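Local coordinates for beta-N-acetylglucosaminidase-like protein Glycoside hydrolase family 20 (Flavobacterium johnsoniae, PDB 6YHH) that probably removes terminal N-acetylglucosamine units from chitin-derived oligosaccharides as a family 20 beta-N-acetylhexosaminidase of the bacterial chitin-degradation pathway, at residues P234-A239 / G314-E319; P245-K250 / P282-S287; Y310-G315 / M364-I369. All blocks are in the same frame, centred on the assembly; numbering follows the deposited sequence.

All three contacts lie in the family 20 catalytic domain, a TIM-type barrel. Contact 3 pairs the neighbouring parallel strands 310-312 and 362-366. Contact 1 takes over at Gly314 and Gly315, which both contacts share, and joins the loop after strand 310-312 to the loop leading into helix 238-243. Contact 2 is nested within the chain loop that contact 1 closes, between helices 238-243 and 289-302. The centre of contact 1 is about 11 Å from each of the others, whose own centres are about 18 Å apart. Backbone bonds between Pro234 and Leu284 and between Gly237 and Pro282 tie contact 2 to contact 1, so barrel strand, predicted acid loop and outer loop form one connected series.

Contact 1 (P234-A239 / G314-E319); sequences PGHGSA and GGDENE
His236 turns ND1 to the backbone O of Asp316, its ring lying beside Asp316 and near CB of Glu317, the predicted proton donor, while Gly235 and Pro234 lie against the rest of the same loop. At the start of segment 314-319, Gly315 has its CA 6.0 Å from that of Pro234. Its positive phi of 103° suits glycine, since a side chain would jam against the preceding carbonyl oxygen.

Asp316 follows. Its carbonyl O lies in the plane of the imidazole, at the edge, and receives a weak hydrogen bond from His236 ND1 at 3.4 Å. A water accepts weakly from Gly235 N and donates to Asp316 O at 2.8 Å, so two donors grip this carbonyl. The Asp316 carboxylate plane is only 5° from that of the imidazole, and OD2 comes obliquely to 3.3 Å from His236 CE1.

Glu317 has CG anti to the carbonyl carbon (chi1 -60°) and an extended chain beyond, its carboxylate nearly coplanar with the imidazole; the approach to CE1 is too short to be trusted, and no attraction is inferred. A second water accepts from His236 N and probably donates to Glu317 O, 2.9 Å from it. Glu317 OE1 bonds weakly to a Tris molecule, probably from the crystallisation liquor.

At Asn318 the two segments come closest, 4.5 Å between the CA atoms of Gly235 and Asn318. A side chain on Gly235 would meet Asp316 O and Asn318 CA tightly, which explains the glycine. The ND1 bond, the two waters and side-chain bonds from Asp232 to Gly315 N and Glu368 OE2 to Glu317 N thus position a loop whose acid is predicted to protonate the glycosidic oxygen.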
loop_
_atom_site.group_PDB
_atom_site.type_symbol
_atom_site.label_atom_id
_atom_site.label_comp_id
_atom_site.label_asym_id
_atom_site.label_seq_id
_atom_site.Cartn_x
_atom_site.Cartn_y
_atom_site.Cartn_z
ATOM N N PRO A 234 8.465 19.274 27.752
ATOM C CA PRO A 234 7.491 20.335 27.623
ATOM C C PRO A 234 7.645 21.246 26.413
ATOM O O PRO A 234 6.764 22.082 26.163
ATOM C CB PRO A 234 7.712 21.168 28.924
ATOM C CG PRO A 234 9.220 21.108 29.043
ATOM C CD PRO A 234 9.591 19.703 28.622
ATOM N N GLY A 235 8.703 21.033 25.649
ATOM C CA GLY A 235 8.920 21.770 24.403
ATOM C C GLY A 235 8.044 21.107 23.317
ATOM O O GLY A 235 7.245 20.184 23.609
ATOM N N HIS A 236 8.120 21.616 22.084
ATOM C CA HIS A 236 7.369 21.025 20.978
ATOM C C HIS A 236 5.899 20.976 21.387
ATOM O O HIS A 236 5.152 20.044 20.999
ATOM C CB HIS A 236 7.916 19.592 20.672
ATOM C CG HIS A 236 9.174 19.590 19.843
ATOM N ND1 HIS A 236 10.458 19.755 20.329
ATOM C CD2 HIS A 236 9.307 19.457 18.503
ATOM C CE1 HIS A 236 11.305 19.735 19.311
ATOM N NE2 HIS A 236 10.616 19.568 18.210
ATOM N N GLY A 237 5.452 22.054 22.046
ATOM C CA GLY A 237 4.122 22.061 22.662
ATOM C C GLY A 237 2.997 22.649 21.862
ATOM O O GLY A 237 1.913 22.825 22.421
ATOM N N SER A 238 3.201 22.983 20.575
ATOM C CA SER A 238 2.183 23.778 19.825
ATOM C C SER A 238 0.792 23.165 19.816
ATOM O O SER A 238 -0.212 23.864 19.942
ATOM C CB SER A 238 2.624 24.140 18.397
ATOM O OG SER A 238 3.903 24.708 18.384
ATOM N N ALA A 239 0.730 21.864 19.533
ATOM C CA ALA A 239 -0.494 21.164 19.391
ATOM C C ALA A 239 -1.147 20.941 20.719
ATOM O O ALA A 239 -2.339 21.265 20.861
ATOM C CB ALA A 239 -0.251 19.842 18.730
ATOM N N GLY A 314 9.951 12.539 26.004
ATOM C CA GLY A 314 10.566 13.551 25.162
ATOM C C GLY A 314 11.566 14.470 25.835
ATOM O O GLY A 314 12.568 13.998 26.406
ATOM N N GLY A 315 11.377 15.789 25.734
ATOM C CA GLY A 315 12.207 16.748 26.419
ATOM C C GLY A 315 13.244 17.449 25.559
ATOM O O GLY A 315 14.100 18.113 26.103
ATOM N N ASP A 316 13.185 17.270 24.230
ATOM C CA ASP A 316 14.144 17.923 23.318
ATOM C C ASP A 316 13.764 19.377 23.048
ATOM O O ASP A 316 12.577 19.736 23.023
ATOM C CB ASP A 316 14.269 17.183 21.994
ATOM C CG ASP A 316 12.900 16.933 21.303
ATOM O OD1 ASP A 316 11.848 16.781 21.975
ATOM O OD2 ASP A 316 12.890 16.883 20.046
ATOM N N GLU A 317 14.786 20.214 22.872
ATOM C CA GLU A 317 14.586 21.487 22.200
ATOM C C GLU A 317 13.579 22.440 22.814
ATOM O O GLU A 317 12.956 23.207 22.094
ATOM C CB GLU A 317 14.253 21.278 20.699
ATOM C CG GLU A 317 15.335 20.552 19.885
ATOM C CD GLU A 317 14.932 20.398 18.420
ATOM O OE1 GLU A 317 13.749 20.176 18.115
ATOM O OE2 GLU A 317 15.843 20.431 17.560
ATOM N N ASN A 318 13.585 22.537 24.153
ATOM C CA ASN A 318 12.948 23.655 24.831
ATOM C C ASN A 318 13.969 24.802 24.741
ATOM O O ASN A 318 14.954 24.776 25.464
ATOM C CB ASN A 318 12.642 23.263 26.252
ATOM C CG ASN A 318 12.127 24.447 27.073
ATOM O OD1 ASN A 318 11.786 25.476 26.547
ATOM N ND2 ASN A 318 12.082 24.258 28.357
ATOM N N GLU A 319 13.773 25.767 23.887
ATOM C CA GLU A 319 14.790 26.846 23.868
ATOM C C GLU A 319 14.640 27.894 24.958
ATOM O O GLU A 319 15.493 28.766 25.162
ATOM C CB GLU A 319 14.766 27.488 22.509
ATOM C CG GLU A 319 15.431 26.547 21.524
ATOM C CD GLU A 319 15.501 27.119 20.125
ATOM O OE1 GLU A 319 16.454 26.719 19.462
ATOM O OE2 GLU A 319 14.613 27.950 19.696
HETATM O O HOH W 1 10.404 18.936 24.661
HETATM O O HOH W 2 10.257 23.413 21.109
#

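Contact 2 (P245-K250 / P282-S287); sequences PEIGSK and PTLDPS
Gly248 and Leu284 form a single backbone bridge, their CA atoms 4.8 Å apart, without growing into a sheet. Asp285 N donates to Ile247 O at 2.8 Å, and Leu284 CA adds a CA-H...O contact to that same oxygen. A water accepts from both Ser249 N and Thr283 N beside the bridge.

Ser249 adds a side-chain bond. Its OG lies anti to the carbonyl carbon (chi1 -63°), which brings it to Thr283 O, where it donates at 2.7 Å from above the carbonyl plane; it also has a weak bond with Trp323 NE1. Serine is small enough to sit directly against the opposing segment. Ile247 lays CD1 against Leu284 CG, 4.4 Å away, and both also reach Leu241 of helix 238-243, which suits branched apolar residues. Asp285 puts CB against Gly248 O, and a water within hydrogen-bonding distance of its OD2 and that carbonyl probably bridges them. Its OD1 accepts from Ser287 N at 2.8 Å and from Ser287 OG at 2.7 Å. With an alanine here, Ser287 N and OG would probably lose their shared acceptor, and the water bridge to Gly248 O its carboxylate end.

The OD1 bond to Ser287 N makes an Asx turn, set just ahead of helix 289-302 in the catalytic barrel.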
loop_
_atom_site.group_PDB
_atom_site.type_symbol
_atom_site.label_atom_id
_atom_site.label_comp_id
_atom_site.label_asym_id
_atom_site.label_seq_id
_atom_site.Cartn_x
_atom_site.Cartn_y
_atom_site.Cartn_z
ATOM N N PRO A 245 -4.520 25.902 26.058
ATOM C CA PRO A 245 -3.657 27.123 26.096
ATOM C C PRO A 245 -3.341 27.586 27.488
ATOM O O PRO A 245 -2.330 28.255 27.711
ATOM C CB PRO A 245 -4.459 28.198 25.364
ATOM C CG PRO A 245 -5.902 27.690 25.320
ATOM C CD PRO A 245 -5.820 26.160 25.356
ATOM N N GLU A 246 -4.175 27.164 28.447
ATOM C CA GLU A 246 -4.002 27.664 29.818
ATOM C C GLU A 246 -2.786 27.091 30.550
ATOM O O GLU A 246 -2.346 27.672 31.529
ATOM C CB GLU A 246 -5.306 27.441 30.617
ATOM C CG GLU A 246 -5.608 25.987 30.910
ATOM C CD GLU A 246 -6.486 25.282 29.859
ATOM O OE1 GLU A 246 -7.170 24.325 30.305
ATOM O OE2 GLU A 246 -6.482 25.676 28.656
ATOM N N ILE A 247 -2.171 26.015 30.029
ATOM C CA ILE A 247 -0.925 25.517 30.591
ATOM C C ILE A 247 0.295 25.905 29.763
ATOM O O ILE A 247 1.405 25.371 30.012
ATOM C CB ILE A 247 -0.993 24.002 30.803
ATOM C CG1 ILE A 247 -1.120 23.233 29.494
ATOM C CG2 ILE A 247 -2.141 23.648 31.765
ATOM C CD1 ILE A 247 -1.011 21.717 29.616
ATOM N N GLY A 248 0.154 26.892 28.899
ATOM C CA GLY A 248 1.332 27.392 28.176
ATOM C C GLY A 248 2.157 28.376 28.997
ATOM O O GLY A 248 1.720 28.893 30.071
ATOM N N SER A 249 3.324 28.731 28.467
ATOM C CA SER A 249 4.272 29.501 29.263
ATOM C C SER A 249 4.322 30.950 28.860
ATOM O O SER A 249 4.836 31.767 29.608
ATOM C CB SER A 249 5.693 28.929 29.173
ATOM O OG SER A 249 5.713 27.615 29.710
ATOM N N LYS A 250 3.840 31.306 27.680
ATOM C CA LYS A 250 3.821 32.704 27.209
ATOM C C LYS A 250 2.863 33.535 28.024
ATOM O O LYS A 250 1.798 33.099 28.377
ATOM C CB LYS A 250 3.535 32.781 25.697
ATOM C CG LYS A 250 3.675 34.159 25.042
ATOM C CD LYS A 250 3.415 34.137 23.554
ATOM N N PRO A 282 6.233 27.339 21.714
ATOM C CA PRO A 282 5.218 26.971 22.692
ATOM C C PRO A 282 5.707 25.817 23.617
ATOM O O PRO A 282 6.209 24.804 23.148
ATOM C CB PRO A 282 4.033 26.502 21.824
ATOM C CG PRO A 282 4.172 27.325 20.563
ATOM C CD PRO A 282 5.658 27.353 20.343
ATOM N N THR A 283 5.629 26.060 24.894
ATOM C CA THR A 283 6.221 25.210 25.901
ATOM C C THR A 283 5.256 25.106 27.079
ATOM O O THR A 283 4.749 26.144 27.622
ATOM C CB THR A 283 7.579 25.818 26.442
ATOM O OG1 THR A 283 8.429 26.189 25.363
ATOM C CG2 THR A 283 8.361 24.852 27.290
ATOM N N LEU A 284 5.085 23.899 27.585
ATOM C CA LEU A 284 4.310 23.721 28.824
ATOM C C LEU A 284 4.923 24.430 30.014
ATOM O O LEU A 284 6.140 24.540 30.122
ATOM C CB LEU A 284 4.238 22.255 29.163
ATOM C CG LEU A 284 3.230 21.480 28.343
ATOM C CD1 LEU A 284 2.636 21.927 27.033
ATOM C CD2 LEU A 284 3.209 19.980 28.718
ATOM N N ASP A 285 4.047 24.903 30.887
ATOM C CA ASP A 285 4.446 25.693 32.067
ATOM C C ASP A 285 4.687 24.803 33.258
ATOM O O ASP A 285 3.738 24.308 33.896
ATOM C CB ASP A 285 3.386 26.789 32.357
ATOM C CG ASP A 285 3.710 27.656 33.556
ATOM O OD1 ASP A 285 4.716 27.442 34.269
ATOM O OD2 ASP A 285 2.888 28.608 33.794
ATOM N N PRO A 286 5.967 24.659 33.662
ATOM C CA PRO A 286 6.269 23.754 34.774
ATOM C C PRO A 286 5.964 24.352 36.176
ATOM O O PRO A 286 6.181 23.628 37.157
ATOM C CB PRO A 286 7.762 23.576 34.649
ATOM C CG PRO A 286 8.264 24.901 34.143
ATOM C CD PRO A 286 7.165 25.362 33.208
ATOM N N SER A 287 5.514 25.598 36.186
ATOM C CA SER A 287 5.103 26.265 37.432
ATOM C C SER A 287 3.634 26.130 37.682
ATOM O O SER A 287 3.147 26.491 38.787
ATOM C CB SER A 287 5.572 27.722 37.367
ATOM O OG SER A 287 4.716 28.581 36.678
HETATM O O HOH W 3 0.525 28.342 32.580
HETATM O O HOH W 4 4.433 28.770 25.649
#

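Contact 3 (Y310-G315 / M364-I369); sequences YFHIGG and MGWEEI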
loop_
_atom_site.group_PDB
_atom_site.type_symbol
_atom_site.label_atom_id
_atom_site.label_comp_id
_atom_site.label_asym_id
_atom_site.label_seq_id
_atom_site.Cartn_x
_atom_site.Cartn_y
_atom_site.Cartn_z
ATOM N N TYR A 310 8.546 0.946 29.348
ATOM C CA TYR A 310 9.225 2.222 29.138
ATOM C C TYR A 310 8.249 3.241 28.545
ATOM O O TYR A 310 7.472 2.936 27.628
ATOM C CB TYR A 310 10.431 2.067 28.194
ATOM C CG TYR A 310 11.299 0.945 28.676
ATOM C CD1 TYR A 310 12.154 1.175 29.693
ATOM C CD2 TYR A 310 11.090 -0.317 28.260
ATOM C CE1 TYR A 310 12.905 0.132 30.227
ATOM C CE2 TYR A 310 11.797 -1.374 28.768
ATOM C CZ TYR A 310 12.722 -1.121 29.760
ATOM O OH TYR A 310 13.449 -2.186 30.322
ATOM N N PHE A 311 8.316 4.451 29.058
ATOM C CA PHE A 311 7.488 5.544 28.579
ATOM C C PHE A 311 8.394 6.739 28.314
ATOM O O PHE A 311 9.088 7.216 29.225
ATOM C CB PHE A 311 6.305 5.919 29.526
ATOM C CG PHE A 311 5.242 6.671 28.837
ATOM C CD1 PHE A 311 5.427 7.997 28.434
ATOM C CD2 PHE A 311 4.063 6.007 28.534
ATOM C CE1 PHE A 311 4.359 8.647 27.731
ATOM C CE2 PHE A 311 3.041 6.635 27.810
ATOM C CZ PHE A 311 3.218 7.924 27.369
ATOM N N HIS A 312 8.402 7.215 27.070
ATOM C CA HIS A 312 9.255 8.329 26.629
ATOM C C HIS A 312 8.472 9.621 26.811
ATOM O O HIS A 312 7.417 9.806 26.234
ATOM C CB HIS A 312 9.707 8.039 25.187
ATOM C CG HIS A 312 10.968 8.707 24.737
ATOM N ND1 HIS A 312 11.213 10.075 24.798
ATOM C CD2 HIS A 312 12.020 8.173 24.065
ATOM C CE1 HIS A 312 12.371 10.325 24.218
ATOM N NE2 HIS A 312 12.882 9.188 23.780
ATOM N N ILE A 313 9.041 10.587 27.548
ATOM C CA ILE A 313 8.439 11.885 27.772
ATOM C C ILE A 313 9.106 12.957 26.960
ATOM O O ILE A 313 8.927 14.137 27.116
ATOM C CB ILE A 313 8.352 12.226 29.291
ATOM C CG1 ILE A 313 9.719 12.140 29.995
ATOM C CG2 ILE A 313 7.298 11.343 29.966
ATOM C CD1 ILE A 313 10.794 13.001 29.513
ATOM N N GLY A 314 9.951 12.539 26.004
ATOM C CA GLY A 314 10.566 13.551 25.162
ATOM C C GLY A 314 11.566 14.470 25.835
ATOM O O GLY A 314 12.568 13.998 26.406
ATOM N N GLY A 315 11.377 15.789 25.734
ATOM C CA GLY A 315 12.207 16.748 26.419
ATOM C C GLY A 315 13.244 17.449 25.559
ATOM O O GLY A 315 14.100 18.113 26.103
ATOM N N MET A 364 11.900 7.609 30.091
ATOM C CA MET A 364 12.926 7.857 29.098
ATOM C C MET A 364 12.747 9.253 28.548
ATOM O O MET A 364 11.641 9.731 28.437
ATOM C CB MET A 364 12.771 6.775 28.012
ATOM C CG MET A 364 13.834 6.879 26.906
ATOM S SD MET A 364 13.862 5.392 25.919
ATOM C CE MET A 364 15.182 5.820 24.761
ATOM N N GLY A 365 13.832 9.864 28.147
ATOM C CA GLY A 365 13.778 11.163 27.504
ATOM C C GLY A 365 14.991 11.493 26.673
ATOM O O GLY A 365 16.080 10.911 26.858
ATOM N N TRP A 366 14.825 12.477 25.776
ATOM C CA TRP A 366 15.940 13.009 25.005
ATOM C C TRP A 366 16.975 13.650 25.956
ATOM O O TRP A 366 16.649 14.067 27.067
ATOM C CB TRP A 366 15.431 14.044 24.009
ATOM C CG TRP A 366 14.446 13.453 23.008
ATOM C CD1 TRP A 366 13.126 13.772 22.900
ATOM C CD2 TRP A 366 14.716 12.506 21.943
ATOM N NE1 TRP A 366 12.547 12.991 21.939
ATOM C CE2 TRP A 366 13.494 12.221 21.330
ATOM C CE3 TRP A 366 15.873 11.828 21.470
ATOM C CZ2 TRP A 366 13.371 11.350 20.277
ATOM C CZ3 TRP A 366 15.747 10.989 20.399
ATOM C CH2 TRP A 366 14.511 10.761 19.797
ATOM N N GLU A 367 18.228 13.641 25.550
ATOM C CA GLU A 367 19.356 13.923 26.446
ATOM C C GLU A 367 19.250 15.215 27.253
ATOM O O GLU A 367 19.894 15.324 28.325
ATOM C CB GLU A 367 20.641 13.876 25.606
ATOM C CG GLU A 367 20.779 15.024 24.622
ATOM C CD GLU A 367 22.025 14.924 23.818
ATOM O OE1 GLU A 367 22.109 13.970 23.028
ATOM O OE2 GLU A 367 22.911 15.821 23.978
ATOM N N GLU A 368 18.538 16.211 26.750
ATOM C CA GLU A 368 18.333 17.459 27.514
ATOM C C GLU A 368 17.837 17.269 28.907
ATOM O O GLU A 368 18.149 18.132 29.786
ATOM C CB GLU A 368 17.504 18.496 26.795
ATOM C CG GLU A 368 18.116 18.934 25.463
ATOM C CD GLU A 368 17.611 18.190 24.229
ATOM O OE1 GLU A 368 17.472 16.935 24.312
ATOM O OE2 GLU A 368 17.399 18.871 23.151
ATOM N N ILE A 369 17.148 16.164 29.179
ATOM C CA ILE A 369 16.637 15.926 30.511
ATOM C C ILE A 369 17.697 15.678 31.570
ATOM O O ILE A 369 17.417 15.774 32.792
ATOM C CB ILE A 369 15.543 14.812 30.610
ATOM C CG1 ILE A 369 16.095 13.424 30.323
ATOM C CG2 ILE A 369 14.359 15.164 29.665
ATOM C CD1 ILE A 369 15.165 12.303 30.741
#
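Gly314 O accepts from Trp366 N at 2.8 Å, the shortest bond between the two segments, with the donor above the carbonyl plane. Earlier along the strands, Met364 N donates to Phe311 O and Ile313 N to Met364 O, the latter 2.9 Å long and nearly straight at 166°, as befits neighbouring parallel strands.

His312 has CG anti to the backbone N (chi1 -156°), laying its ring along the neighbouring strand. ND1 accepts from Gly314 N in the ring plane and NE2 bonds to His381, which together fix the ring's rotation. The CE1 edge of the imidazole points at the face of the indole, the planes 54° apart, with CE1 3.5 Å from Trp366 NE1. Trp366 is held in turn by its NE1 bond to Glu230 and by stacking on His381. Met364, extended, brings CG to 3.6 Å from His312 CD2, its flexible thioether fitting obliquely against the imidazole. Ile313 CD1 and Ile369 CG2 touch at 4.2 Å, and both side chains reach Thr349 of helix 341-358. Glycine is needed at Gly365 and Gly315, where a CB would clash with Gly314 O and Ile369 CG2 respectively.

Glu368, bonded through OE1 to Trp383 NE1 and through OE2 to Glu317 N, probably helps to place the predicted acid.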